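Local coordinates for protein 5-formaminoimidazole-4-carboxamide-1-(beta)-D-ribofuranosyl 5'-monophosphate synthetase (Methanocaldococcus jannaschii, PDB 2R7N) that catalyses the ATP- and formate-dependent formylation of the purine intermediate AICAR to FAICAR without folates, at residues Lys227-Asn232 against Val254-Ile259; Thr205-His210 against Val261-Ser266; His27-Ile32 against Val53-Phe58. One frame throughout, in Å; residues are numbered along the deposited sequence.

Contact 1 (Lys227-Asn232 against Val254-Ile259). With FAI (5-(formylamino)-1-(5-O-phosphono-beta-D-ribofuranosyl)-1H-imidazole-4-carboxamide), chain E; ADP (adenosine-5'-diphosphate), chain D.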
loop_
_atom_site.group_PDB
_atom_site.type_symbol
_atom_site.label_atom_id
_atom_site.label_comp_id
_atom_site.label_asym_id
_atom_site.label_seq_id
_atom_site.Cartn_x
_atom_site.Cartn_y
_atom_site.Cartn_z
ATOM N N LYS A 227 1.526 -17.288 -22.052
ATOM C CA LYS A 227 1.580 -17.995 -23.304
ATOM C C LYS A 227 2.244 -17.084 -24.318
ATOM O O LYS A 227 2.031 -15.870 -24.309
ATOM C CB LYS A 227 0.194 -18.433 -23.762
ATOM C CG LYS A 227 -0.707 -17.316 -24.165
ATOM C CD LYS A 227 -1.932 -17.835 -24.913
ATOM C CE LYS A 227 -2.609 -16.676 -25.602
ATOM N NZ LYS A 227 -3.622 -17.091 -26.565
ATOM N N ARG A 228 3.077 -17.684 -25.160
ATOM C CA ARG A 228 3.785 -16.977 -26.208
ATOM C C ARG A 228 2.841 -16.352 -27.208
ATOM O O ARG A 228 1.777 -16.894 -27.533
ATOM C CB ARG A 228 4.699 -17.930 -26.978
ATOM C CG ARG A 228 5.599 -18.746 -26.101
ATOM C CD ARG A 228 6.442 -17.820 -25.309
ATOM N NE ARG A 228 7.708 -18.413 -24.928
ATOM C CZ ARG A 228 8.370 -18.072 -23.830
ATOM N NH1 ARG A 228 7.852 -17.158 -23.021
ATOM N NH2 ARG A 228 9.533 -18.653 -23.543
ATOM N N TYR A 229 3.285 -15.217 -27.720
ATOM C CA TYR A 229 2.607 -14.508 -28.766
ATOM C C TYR A 229 3.637 -14.419 -29.884
ATOM O O TYR A 229 4.617 -13.659 -29.797
ATOM C CB TYR A 229 2.240 -13.133 -28.249
ATOM C CG TYR A 229 1.182 -12.436 -29.031
ATOM C CD1 TYR A 229 0.113 -13.136 -29.554
ATOM C CD2 TYR A 229 1.221 -11.063 -29.206
ATOM C CE1 TYR A 229 -0.879 -12.489 -30.254
ATOM C CE2 TYR A 229 0.233 -10.409 -29.899
ATOM C CZ TYR A 229 -0.810 -11.133 -30.427
ATOM O OH TYR A 229 -1.794 -10.496 -31.138
ATOM N N GLU A 230 3.428 -15.224 -30.921
ATOM C CA GLU A 230 4.444 -15.435 -31.957
ATOM C C GLU A 230 3.994 -14.978 -33.341
ATOM O O GLU A 230 2.818 -15.025 -33.672
ATOM C CB GLU A 230 4.879 -16.898 -31.956
ATOM C CG GLU A 230 5.859 -17.207 -30.839
ATOM C CD GLU A 230 5.887 -18.668 -30.430
ATOM O OE1 GLU A 230 5.041 -19.461 -30.910
ATOM O OE2 GLU A 230 6.761 -19.017 -29.602
ATOM N N SER A 231 4.943 -14.486 -34.122
ATOM C CA SER A 231 4.684 -14.003 -35.462
ATOM C C SER A 231 5.556 -14.817 -36.433
ATOM O O SER A 231 6.739 -15.033 -36.166
ATOM C CB SER A 231 5.046 -12.525 -35.541
ATOM O OG SER A 231 4.449 -11.895 -36.657
ATOM N N ASN A 232 4.990 -15.230 -37.566
ATOM C CA ASN A 232 3.665 -14.775 -37.984
ATOM C C ASN A 232 2.526 -15.689 -37.552
ATOM O O ASN A 232 1.349 -15.369 -37.741
ATOM C CB ASN A 232 3.633 -14.561 -39.504
ATOM C CG ASN A 232 3.699 -15.873 -40.305
ATOM O OD1 ASN A 232 3.745 -16.978 -39.749
ATOM N ND2 ASN A 232 3.703 -15.743 -41.629
ATOM N N VAL A 254 8.372 -16.507 -34.510
ATOM C CA VAL A 254 9.231 -15.528 -33.870
ATOM C C VAL A 254 8.536 -14.974 -32.625
ATOM O O VAL A 254 7.424 -14.445 -32.715
ATOM C CB VAL A 254 9.531 -14.360 -34.809
ATOM C CG1 VAL A 254 10.535 -13.410 -34.167
ATOM C CG2 VAL A 254 10.040 -14.869 -36.145
ATOM N N ILE A 255 9.178 -15.111 -31.464
ATOM C CA ILE A 255 8.611 -14.578 -30.227
ATOM C C ILE A 255 8.524 -13.067 -30.321
ATOM O O ILE A 255 9.522 -12.407 -30.602
ATOM C CB ILE A 255 9.440 -14.954 -28.981
ATOM C CG1 ILE A 255 8.652 -14.620 -27.720
ATOM C CG2 ILE A 255 10.777 -14.227 -28.983
ATOM C CD1 ILE A 255 7.361 -15.413 -27.587
ATOM N N THR A 256 7.326 -12.523 -30.112
ATOM C CA THR A 256 7.141 -11.087 -30.203
ATOM C C THR A 256 6.559 -10.505 -28.922
ATOM O O THR A 256 6.568 -9.300 -28.718
ATOM C CB THR A 256 6.202 -10.704 -31.362
ATOM O OG1 THR A 256 4.941 -11.368 -31.205
ATOM C CG2 THR A 256 6.816 -11.076 -32.690
ATOM N N GLY A 257 6.033 -11.361 -28.066
ATOM C CA GLY A 257 5.336 -10.873 -26.898
ATOM C C GLY A 257 4.850 -12.027 -26.063
ATOM O O GLY A 257 5.153 -13.187 -26.351
ATOM N N ASN A 258 4.102 -11.705 -25.018
ATOM C CA ASN A 258 3.564 -12.714 -24.131
ATOM C C ASN A 258 2.197 -12.274 -23.624
ATOM O O ASN A 258 1.883 -11.087 -23.598
ATOM C CB ASN A 258 4.521 -12.994 -22.965
ATOM C CG ASN A 258 5.965 -13.208 -23.423
ATOM O OD1 ASN A 258 6.440 -14.340 -23.491
ATOM N ND2 ASN A 258 6.664 -12.115 -23.746
ATOM N N ILE A 259 1.378 -13.249 -23.264
ATOM C CA ILE A 259 0.022 -13.007 -22.835
ATOM C C ILE A 259 -0.148 -13.770 -21.536
ATOM O O ILE A 259 0.317 -14.896 -21.420
ATOM C CB ILE A 259 -0.983 -13.504 -23.889
ATOM C CG1 ILE A 259 -0.906 -12.632 -25.153
ATOM C CG2 ILE A 259 -2.406 -13.466 -23.362
ATOM C CD1 ILE A 259 -1.681 -13.222 -26.296
HETATM O OP2 FAI E . 15.087 -9.911 -27.372
HETATM P P FAI E . 16.318 -10.928 -27.655
HETATM O OP1 FAI E . 17.642 -10.109 -27.244
HETATM O OP3 FAI E . 16.395 -11.353 -29.076
HETATM O O3 FAI E . 16.159 -12.151 -26.651
HETATM C C4 FAI E . 17.189 -13.143 -26.640
HETATM C C FAI E . 16.585 -14.539 -26.440
HETATM O O FAI E . 15.468 -14.314 -25.583
HETATM C C3 FAI E . 16.031 -15.159 -27.739
HETATM O "O3'" FAI E . 16.738 -16.382 -27.985
HETATM C C2 FAI E . 14.559 -15.458 -27.440
HETATM O "O2'" FAI E . 14.271 -16.842 -27.688
HETATM C C1 FAI E . 14.425 -15.214 -25.941
HETATM N N FAI E . 13.239 -14.391 -25.662
HETATM C C5 FAI E . 13.182 -13.066 -25.844
HETATM N N1 FAI E . 11.978 -12.620 -25.481
HETATM C C3A FAI E . 11.272 -13.666 -25.068
HETATM C C6 FAI E . 9.838 -13.534 -24.583
HETATM O O5 FAI E . 9.363 -12.403 -24.464
HETATM N N2 FAI E . 9.178 -14.673 -24.325
HETATM C C7A FAI E . 12.063 -14.793 -25.181
HETATM N N3 FAI E . 11.740 -16.048 -24.845
HETATM C C8 FAI E . 12.369 -16.683 -23.827
HETATM O O6 FAI E . 13.283 -16.242 -23.104
HETATM P PB ADP D . 11.941 -21.327 -28.104
HETATM O O1B ADP D . 12.998 -22.044 -27.289
HETATM O O2B ADP D . 12.401 -20.908 -29.487
HETATM O O3B ADP D . 11.210 -20.240 -27.333
HETATM P PA ADP D . 10.855 -23.435 -29.624
HETATM O O1A ADP D . 11.044 -24.843 -29.110
HETATM O O2A ADP D . 11.765 -22.808 -30.645
HETATM O O3A ADP D . 10.802 -22.456 -28.346
HETATM O "O5'" ADP D . 9.393 -23.348 -30.267
HETATM C "C5'" ADP D . 9.021 -22.156 -30.935
HETATM C "C4'" ADP D . 7.507 -22.104 -30.870
HETATM O "O4'" ADP D . 6.964 -23.130 -31.710
HETATM C "C3'" ADP D . 7.003 -22.392 -29.461
HETATM O "O3'" ADP D . 6.807 -21.191 -28.713
HETATM C "C2'" ADP D . 5.709 -23.149 -29.687
HETATM O "O2'" ADP D . 4.604 -22.248 -29.768
HETATM C "C1'" ADP D . 5.921 -23.828 -31.037
HETATM N N9 ADP D . 6.355 -25.193 -30.724
HETATM C C8 ADP D . 7.585 -25.573 -30.332
HETATM N N7 ADP D . 7.619 -26.912 -30.090
HETATM C C5 ADP D . 6.382 -27.399 -30.327
HETATM C C6 ADP D . 5.728 -28.725 -30.283
HETATM N N6 ADP D . 6.404 -29.840 -29.911
HETATM N N1 ADP D . 4.421 -28.785 -30.597
HETATM C C2 ADP D . 3.723 -27.689 -30.960
HETATM N N3 ADP D . 4.250 -26.456 -31.035
HETATM C C4 ADP D . 5.552 -26.255 -30.729
#
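A classic beta bulge interrupts the antiparallel ladder between 227-230 and 254-259: Thr256 and Gly257 both face Tyr229, slipping the pairing by one residue before Glu230 meets Ile255. Tyr229 O takes a bond from Thr256 N (3.0 Å), a second from Thr256 OG1 (2.7 Å) arriving from above the carbonyl plane, and a weak third from Gly257 N. With chi1 at 57°, the threonine hydroxyl lies between backbone N and carbonyl carbon, a rotation turning it onto this oxygen; it also bonds to Thr205 of the second subunit. Ile259 CD1 sits over one face of the Tyr229 ring, 4.2 Å from its centroid, a CH-pi contact, while Tyr229 OH bonds to Asn206 N of the second subunit.

Within the chain these are an edge strand and its neighbour in the five-stranded ATP-grasp sheet, which runs on past Gly257 and Asn258 into the second subunit; the face bearing Arg228, Glu230, Ile255 and Asn258 lines the active site. Asparagine suits its place, its amide offering an N-H donor and a carbonyl acceptor to the carboxamide of FAI: Asn258 ND2 reaches FAI O5 at 2.8 Å (175° at the hydrogen), and FAI N2 reaches Asn258 OD1 at 2.9 Å (172°). Arg228 NH1 adds a weak bond to Asn258 OD1 (3.2 Å), the guanidinium standing steeply to the amide, with FAI N2 over one face; its salt bridges go to Asp226 and Asp316. Glu230 turns its carboxylate to the ribose hydroxyls of ADP: OE1 accepts from O2' at 3.0 Å and pairs with Arg238 of the third subunit; the OE2 bond to O3' is modelled implausibly short.

Contact 2 (Thr205-His210 against Val261-Ser266). With FAI (5-(formylamino)-1-(5-O-phosphono-beta-D-ribofuranosyl)-1H-imidazole-4-carboxamide), chain B.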
loop_
_atom_site.group_PDB
_atom_site.type_symbol
_atom_site.label_atom_id
_atom_site.label_comp_id
_atom_site.label_asym_id
_atom_site.label_seq_id
_atom_site.Cartn_x
_atom_site.Cartn_y
_atom_site.Cartn_z
ATOM N N THR A 205 -2.735 -26.413 -25.140
ATOM C CA THR A 205 -2.655 -25.052 -24.651
ATOM C C THR A 205 -1.281 -24.757 -24.047
ATOM O O THR A 205 -0.779 -25.518 -23.228
ATOM C CB THR A 205 -3.749 -24.805 -23.629
ATOM O OG1 THR A 205 -3.930 -25.992 -22.849
ATOM C CG2 THR A 205 -5.063 -24.475 -24.333
ATOM N N ASN A 206 -0.688 -23.652 -24.489
ATOM C CA ASN A 206 0.616 -23.182 -24.042
ATOM C C ASN A 206 0.616 -22.540 -22.661
ATOM O O ASN A 206 -0.063 -21.532 -22.415
ATOM C CB ASN A 206 1.137 -22.143 -25.033
ATOM C CG ASN A 206 2.519 -21.628 -24.672
ATOM O OD1 ASN A 206 2.865 -20.486 -24.994
ATOM N ND2 ASN A 206 3.330 -22.475 -24.030
ATOM N N PHE A 207 1.394 -23.134 -21.765
ATOM C CA PHE A 207 1.704 -22.534 -20.486
ATOM C C PHE A 207 3.224 -22.488 -20.328
ATOM O O PHE A 207 3.851 -23.518 -20.120
ATOM C CB PHE A 207 1.109 -23.365 -19.363
ATOM C CG PHE A 207 -0.395 -23.403 -19.361
ATOM C CD1 PHE A 207 -1.125 -22.432 -18.689
ATOM C CD2 PHE A 207 -1.082 -24.426 -20.004
ATOM C CE1 PHE A 207 -2.513 -22.470 -18.665
ATOM C CE2 PHE A 207 -2.475 -24.465 -19.987
ATOM C CZ PHE A 207 -3.189 -23.485 -19.320
ATOM N N CYS A 208 3.818 -21.303 -20.471
ATOM C CA CYS A 208 5.205 -21.109 -20.080
ATOM C C CYS A 208 5.215 -20.781 -18.582
ATOM O O CYS A 208 4.768 -19.719 -18.156
ATOM C CB CYS A 208 5.862 -20.020 -20.914
ATOM S SG CYS A 208 5.642 -20.264 -22.712
ATOM N N ILE A 209 5.699 -21.732 -17.795
ATOM C CA ILE A 209 5.555 -21.717 -16.344
ATOM C C ILE A 209 6.831 -21.283 -15.676
ATOM O O ILE A 209 7.859 -21.963 -15.770
ATOM C CB ILE A 209 5.247 -23.117 -15.816
ATOM C CG1 ILE A 209 3.964 -23.651 -16.468
ATOM C CG2 ILE A 209 5.137 -23.078 -14.315
ATOM C CD1 ILE A 209 3.737 -25.126 -16.250
ATOM N N HIS A 210 6.766 -20.157 -14.982
ATOM C CA HIS A 210 7.967 -19.585 -14.395
ATOM C C HIS A 210 8.124 -19.992 -12.931
ATOM O O HIS A 210 7.272 -19.699 -12.096
ATOM C CB HIS A 210 7.959 -18.075 -14.588
ATOM C CG HIS A 210 7.628 -17.663 -15.989
ATOM N ND1 HIS A 210 8.579 -17.567 -16.982
ATOM C CD2 HIS A 210 6.446 -17.347 -16.569
ATOM C CE1 HIS A 210 8.000 -17.198 -18.110
ATOM N NE2 HIS A 210 6.704 -17.062 -17.888
ATOM N N VAL A 261 -1.774 -15.919 -18.494
ATOM C CA VAL A 261 -2.695 -17.025 -18.436
ATOM C C VAL A 261 -2.495 -17.647 -17.067
ATOM O O VAL A 261 -1.454 -17.446 -16.440
ATOM C CB VAL A 261 -2.371 -18.068 -19.564
ATOM C CG1 VAL A 261 -1.120 -18.876 -19.230
ATOM C CG2 VAL A 261 -3.546 -18.988 -19.807
ATOM N N VAL A 262 -3.500 -18.378 -16.596
ATOM C CA VAL A 262 -3.396 -19.118 -15.352
ATOM C C VAL A 262 -3.804 -20.533 -15.690
ATOM O O VAL A 262 -4.645 -20.744 -16.542
ATOM C CB VAL A 262 -4.346 -18.562 -14.220
ATOM C CG1 VAL A 262 -3.832 -17.240 -13.658
ATOM C CG2 VAL A 262 -5.790 -18.422 -14.709
ATOM N N ILE A 263 -3.202 -21.511 -15.037
ATOM C CA ILE A 263 -3.580 -22.875 -15.298
ATOM C C ILE A 263 -4.791 -23.238 -14.455
ATOM O O ILE A 263 -5.116 -22.549 -13.487
ATOM C CB ILE A 263 -2.415 -23.847 -15.031
ATOM C CG1 ILE A 263 -2.542 -25.077 -15.935
ATOM C CG2 ILE A 263 -2.365 -24.238 -13.544
ATOM C CD1 ILE A 263 -1.277 -25.921 -16.025
ATOM N N ARG A 264 -5.473 -24.307 -14.850
ATOM C CA ARG A 264 -6.525 -24.922 -14.051
ATOM C C ARG A 264 -5.914 -25.374 -12.714
ATOM O O ARG A 264 -4.884 -26.050 -12.697
ATOM C CB ARG A 264 -7.052 -26.115 -14.824
ATOM C CG ARG A 264 -8.211 -26.850 -14.223
ATOM C CD ARG A 264 -8.617 -27.911 -15.208
ATOM N NE ARG A 264 -9.676 -28.770 -14.715
ATOM C CZ ARG A 264 -10.292 -29.676 -15.463
ATOM N NH1 ARG A 264 -9.948 -29.825 -16.733
ATOM N NH2 ARG A 264 -11.251 -30.427 -14.941
ATOM N N GLU A 265 -6.536 -24.999 -11.600
ATOM C CA GLU A 265 -5.865 -25.095 -10.305
ATOM C C GLU A 265 -5.471 -26.528 -9.980
ATOM O O GLU A 265 -4.383 -26.769 -9.466
ATOM C CB GLU A 265 -6.711 -24.475 -9.175
ATOM C CG GLU A 265 -5.946 -24.295 -7.858
ATOM C CD GLU A 265 -6.789 -23.671 -6.762
ATOM O OE1 GLU A 265 -7.278 -22.527 -6.950
ATOM O OE2 GLU A 265 -6.954 -24.334 -5.707
ATOM N N SER A 266 -6.343 -27.475 -10.323
ATOM C CA SER A 266 -6.064 -28.895 -10.130
ATOM C C SER A 266 -4.825 -29.412 -10.872
ATOM O O SER A 266 -4.442 -30.575 -10.712
ATOM C CB SER A 266 -7.279 -29.730 -10.521
ATOM O OG SER A 266 -7.673 -29.459 -11.856
HETATM O OP2 FAI B . -10.121 -28.925 -11.659
HETATM P P FAI B . -11.509 -29.753 -11.525
HETATM O OP1 FAI B . -11.482 -30.381 -10.043
HETATM O OP3 FAI B . -11.635 -30.831 -12.539
HETATM O O3 FAI B . -12.695 -28.696 -11.594
HETATM C C4 FAI B . -14.029 -29.175 -11.398
HETATM C C FAI B . -15.004 -28.436 -12.322
HETATM O O FAI B . -14.467 -27.118 -12.409
HETATM C C3 FAI B . -15.035 -28.999 -13.757
HETATM O "O3'" FAI B . -16.371 -29.441 -14.032
HETATM C C2 FAI B . -14.683 -27.810 -14.657
HETATM O "O2'" FAI B . -15.705 -27.614 -15.646
HETATM C C1 FAI B . -14.704 -26.610 -13.718
HETATM N N FAI B . -13.503 -25.785 -13.917
HETATM C C5 FAI B . -12.291 -26.091 -13.439
HETATM N N1 FAI B . -11.426 -25.132 -13.777
HETATM C C3A FAI B . -12.094 -24.219 -14.472
HETATM C C6 FAI B . -11.421 -22.977 -15.031
HETATM O O5 FAI B . -10.245 -22.762 -14.728
HETATM N N2 FAI B . -12.159 -22.196 -15.834
HETATM C C7A FAI B . -13.411 -24.624 -14.567
HETATM N N3 FAI B . -14.419 -23.976 -15.162
HETATM C C8 FAI B . -15.457 -23.486 -14.441
HETATM O O6 FAI B . -15.632 -23.562 -13.210
#
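Phosphate oxygen OP2 of a bound FAI is gripped from two sources in 261-266: Arg264 NE donates to OP2 at 3.1 Å (163° at the hydrogen), and Ser266 OG donates to OP2 at 2.5 Å. Arg264 is extended from CG to NE and meets the phosphate with the edge of its guanidinium, NH2 bonding to OP3 at a distance modelled very short; a long, flat cation suits an anionic phosphate that lies beyond the strand end. The rest of this FAI lies in the site of the third subunit, held by Asn258 and His27 of that chain. An alanine in place of Arg264 would take away both guanidinium bonds, and the phosphate, left with Ser266 and its other partners, would probably be freer to turn.

Further back, Phe207 carries the packing between the segments. Its CG lies beside the backbone N (chi1 -65°), aiming the ring across to the other strand. Ile263 CG1 stands over one ring face, 3.9 Å from the Phe207 centroid, in a CH-pi contact, and Val261 CG1 presses on Phe207 CD1 at 3.6 Å. Val262 O lies at the ring edge, 3.5 Å from Phe207 CE1. A large flat ring fits here because it reaches both Val261 and Ile263, although the two strands are not sheet neighbours. Ile263 also packs on helix 268-285, making this the hydrophobic layer between the antiparallel ATP-grasp sheet and a helix that covers it.

Contact 3 (His27-Ile32 against Val53-Phe58). With FAI (5-(formylamino)-1-(5-O-phosphono-beta-D-ribofuranosyl)-1H-imidazole-4-carboxamide), chain E; SO4 (sulfate ion), chain C.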
loop_
_atom_site.group_PDB
_atom_site.type_symbol
_atom_site.label_atom_id
_atom_site.label_comp_id
_atom_site.label_asym_id
_atom_site.label_seq_id
_atom_site.Cartn_x
_atom_site.Cartn_y
_atom_site.Cartn_z
ATOM N N HIS A 27 15.696 -8.013 -22.869
ATOM C CA HIS A 27 15.164 -9.339 -22.516
ATOM C C HIS A 27 14.153 -9.336 -21.366
ATOM O O HIS A 27 12.945 -9.469 -21.583
ATOM C CB HIS A 27 16.278 -10.355 -22.226
ATOM C CG HIS A 27 15.762 -11.743 -22.009
ATOM N ND1 HIS A 27 15.583 -12.287 -20.756
ATOM C CD2 HIS A 27 15.336 -12.682 -22.889
ATOM C CE1 HIS A 27 15.088 -13.506 -20.869
ATOM N NE2 HIS A 27 14.926 -13.769 -22.154
ATOM N N THR A 28 14.657 -9.204 -20.144
ATOM C CA THR A 28 13.796 -9.163 -18.965
ATOM C C THR A 28 14.219 -8.071 -17.982
ATOM O O THR A 28 13.729 -8.023 -16.856
ATOM C CB THR A 28 13.840 -10.503 -18.229
ATOM O OG1 THR A 28 15.168 -11.039 -18.319
ATOM C CG2 THR A 28 12.857 -11.491 -18.832
ATOM N N SER A 29 15.118 -7.190 -18.408
ATOM C CA SER A 29 15.818 -6.324 -17.463
ATOM C C SER A 29 14.901 -5.339 -16.713
ATOM O O SER A 29 15.071 -5.115 -15.519
ATOM C CB SER A 29 16.961 -5.585 -18.151
ATOM O OG SER A 29 16.453 -4.641 -19.082
ATOM N N LEU A 30 13.935 -4.761 -17.414
ATOM C CA LEU A 30 13.022 -3.791 -16.810
ATOM C C LEU A 30 12.563 -4.192 -15.415
ATOM O O LEU A 30 12.640 -3.385 -14.500
ATOM C CB LEU A 30 11.817 -3.534 -17.710
ATOM C CG LEU A 30 12.240 -2.751 -18.948
ATOM C CD1 LEU A 30 11.091 -2.553 -19.883
ATOM C CD2 LEU A 30 12.823 -1.420 -18.546
ATOM N N HIS A 31 12.107 -5.427 -15.248
ATOM C CA HIS A 31 11.666 -5.886 -13.934
ATOM C C HIS A 31 12.777 -6.519 -13.082
ATOM O O HIS A 31 12.619 -6.689 -11.874
ATOM C CB HIS A 31 10.453 -6.830 -14.040
ATOM C CG HIS A 31 10.753 -8.144 -14.691
ATOM N ND1 HIS A 31 11.227 -9.231 -13.989
ATOM C CD2 HIS A 31 10.628 -8.550 -15.978
ATOM C CE1 HIS A 31 11.397 -10.248 -14.816
ATOM N NE2 HIS A 31 11.035 -9.863 -16.028
ATOM N N ILE A 32 13.879 -6.899 -13.711
ATOM C CA ILE A 32 15.067 -7.279 -12.980
ATOM C C ILE A 32 15.597 -6.031 -12.285
ATOM O O ILE A 32 15.959 -6.061 -11.105
ATOM C CB ILE A 32 16.170 -7.805 -13.933
ATOM C CG1 ILE A 32 15.922 -9.273 -14.292
ATOM C CG2 ILE A 32 17.558 -7.635 -13.315
ATOM C CD1 ILE A 32 16.696 -9.731 -15.531
ATOM N N VAL A 53 16.873 4.304 -24.161
ATOM C CA VAL A 53 15.612 4.995 -23.875
ATOM C C VAL A 53 14.645 4.329 -22.894
ATOM O O VAL A 53 14.197 4.970 -21.947
ATOM C CB VAL A 53 14.849 5.337 -25.185
ATOM C CG1 VAL A 53 13.439 5.827 -24.894
ATOM C CG2 VAL A 53 15.615 6.386 -25.965
ATOM N N PRO A 54 14.295 3.055 -23.120
ATOM C CA PRO A 54 13.268 2.483 -22.250
ATOM C C PRO A 54 13.732 2.343 -20.802
ATOM O O PRO A 54 12.917 2.386 -19.887
ATOM C CB PRO A 54 13.008 1.100 -22.876
ATOM C CG PRO A 54 13.566 1.190 -24.265
ATOM C CD PRO A 54 14.754 2.085 -24.127
ATOM N N TYR A 55 15.030 2.180 -20.600
ATOM C CA TYR A 55 15.607 2.122 -19.263
ATOM C C TYR A 55 15.752 3.516 -18.676
ATOM O O TYR A 55 15.867 3.681 -17.459
ATOM C CB TYR A 55 16.940 1.381 -19.313
ATOM C CG TYR A 55 16.732 0.097 -20.058
ATOM C CD1 TYR A 55 16.158 -0.994 -19.426
ATOM C CD2 TYR A 55 17.023 -0.002 -21.419
ATOM C CE1 TYR A 55 15.916 -2.161 -20.108
ATOM C CE2 TYR A 55 16.784 -1.175 -22.111
ATOM C CZ TYR A 55 16.226 -2.247 -21.450
ATOM O OH TYR A 55 15.968 -3.416 -22.118
ATOM N N LYS A 56 15.714 4.522 -19.541
ATOM C CA LYS A 56 15.802 5.894 -19.076
ATOM C C LYS A 56 14.424 6.440 -18.730
ATOM O O LYS A 56 14.261 7.112 -17.717
ATOM C CB LYS A 56 16.507 6.775 -20.095
ATOM C CG LYS A 56 17.961 6.406 -20.290
ATOM C CD LYS A 56 18.730 7.530 -20.956
ATOM C CE LYS A 56 18.015 7.999 -22.206
ATOM N NZ LYS A 56 18.848 8.961 -22.979
ATOM N N ARG A 57 13.430 6.145 -19.562
ATOM C CA ARG A 57 12.076 6.635 -19.312
ATOM C C ARG A 57 11.389 5.813 -18.221
ATOM O O ARG A 57 10.424 6.259 -17.612
ATOM C CB ARG A 57 11.233 6.614 -20.591
ATOM C CG ARG A 57 11.950 7.122 -21.823
ATOM C CD ARG A 57 11.471 8.489 -22.253
ATOM N NE ARG A 57 12.016 8.834 -23.563
ATOM C CZ ARG A 57 11.291 9.084 -24.650
ATOM N NH1 ARG A 57 9.967 9.060 -24.596
ATOM N NH2 ARG A 57 11.895 9.374 -25.789
ATOM N N PHE A 58 11.858 4.600 -17.982
ATOM C CA PHE A 58 11.255 3.829 -16.899
ATOM C C PHE A 58 11.971 4.038 -15.554
ATOM O O PHE A 58 11.521 3.529 -14.534
ATOM C CB PHE A 58 11.123 2.345 -17.262
ATOM C CG PHE A 58 9.952 2.040 -18.165
ATOM C CD1 PHE A 58 8.665 2.412 -17.805
ATOM C CD2 PHE A 58 10.137 1.370 -19.370
ATOM C CE1 PHE A 58 7.591 2.127 -18.623
ATOM C CE2 PHE A 58 9.060 1.077 -20.196
ATOM C CZ PHE A 58 7.789 1.455 -19.823
HETATM O OP2 FAI E . 15.087 -9.911 -27.372
HETATM P P FAI E . 16.318 -10.928 -27.655
HETATM O OP1 FAI E . 17.642 -10.109 -27.244
HETATM O OP3 FAI E . 16.395 -11.353 -29.076
HETATM O O3 FAI E . 16.159 -12.151 -26.651
HETATM C C4 FAI E . 17.189 -13.143 -26.640
HETATM C C FAI E . 16.585 -14.539 -26.440
HETATM O O FAI E . 15.468 -14.314 -25.583
HETATM C C3 FAI E . 16.031 -15.159 -27.739
HETATM O "O3'" FAI E . 16.738 -16.382 -27.985
HETATM C C2 FAI E . 14.559 -15.458 -27.440
HETATM O "O2'" FAI E . 14.271 -16.842 -27.688
HETATM C C1 FAI E . 14.425 -15.214 -25.941
HETATM N N FAI E . 13.239 -14.391 -25.662
HETATM C C5 FAI E . 13.182 -13.066 -25.844
HETATM N N1 FAI E . 11.978 -12.620 -25.481
HETATM C C3A FAI E . 11.272 -13.666 -25.068
HETATM C C6 FAI E . 9.838 -13.534 -24.583
HETATM O O5 FAI E . 9.363 -12.403 -24.464
HETATM N N2 FAI E . 9.178 -14.673 -24.325
HETATM C C7A FAI E . 12.063 -14.793 -25.181
HETATM N N3 FAI E . 11.740 -16.048 -24.845
HETATM C C8 FAI E . 12.369 -16.683 -23.827
HETATM O O6 FAI E . 13.283 -16.242 -23.104
HETATM S S SO4 C . 15.131 10.090 -23.648
HETATM O O1 SO4 C . 14.830 10.018 -25.078
HETATM O O2 SO4 C . 16.511 10.543 -23.483
HETATM O O3 SO4 C . 14.214 11.021 -22.991
HETATM O O4 SO4 C . 14.985 8.765 -23.047
#
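Leu30 brings the end of its side chain up to Tyr55 and Phe58. From CB the chain turns with CG beside the backbone N (chi1 -70°), and CG comes within 3.9 Å of Tyr55 CE1. There the branches part: CD2 lies 3.5 Å from Tyr55 CD1, the two side chains crossing at about a right angle, and also 4.0 Å from Phe58 CD2, while CD1 lies 4.1 Å from Phe58 CD2. A forked aliphatic end is well suited to this place, since its two methyls can touch both aromatic rings. Leu268 of the second subunit packs on the same leucine.

The segments belong to the Rossmann-like domain, whose parallel sheet sends strand 20-24 into helix 29-38 and strand 43-48 into helix 53-57; Leu30 thus joins the starts of two neighbouring beta-alpha connections. Polar groups beside this apolar patch turn to the interface: Ser29 OG, Tyr55 OH and Leu30 N are all hydrogen-bonded to the carboxylate of Glu265 of the second subunit.

Just ahead of helix 29-38, His27 NE2 donates to FAI O6, the formyl oxygen, at 3.1 Å and 164°, with O6 in the plane of the ring at its edge. At the other ring nitrogen, His27 ND1 shares a 2.8 Å hydrogen bond with Thr28 OG1, which, with the stack of His27 on His92, limits how the imidazole can turn. Lys56 and Arg57 hold a sulfate, probably from the crystallisation liquor.

In the fold
Along the chain contact 3 comes first and closes before the others open; contact 1 then lies between the two segments of contact 2. Contacts 1 and 2, their centres 16 Å apart, share strand 253-263 and one antiparallel ATP-grasp sheet, and they touch through Asn206 OD1, which accepts from Arg228 N. Contact 3 belongs to the Rossmann-like domain, with its centre 19 Å from contact 1 and 26 Å from contact 2. It nevertheless meets contact 1 at the same FAI, to which the two domains bring His27 and Asn258. Arg264 and Ser266 of the second subunit also contribute, so the product pocket lies at a subunit interface, consistent with a role for the hexamer in forming it.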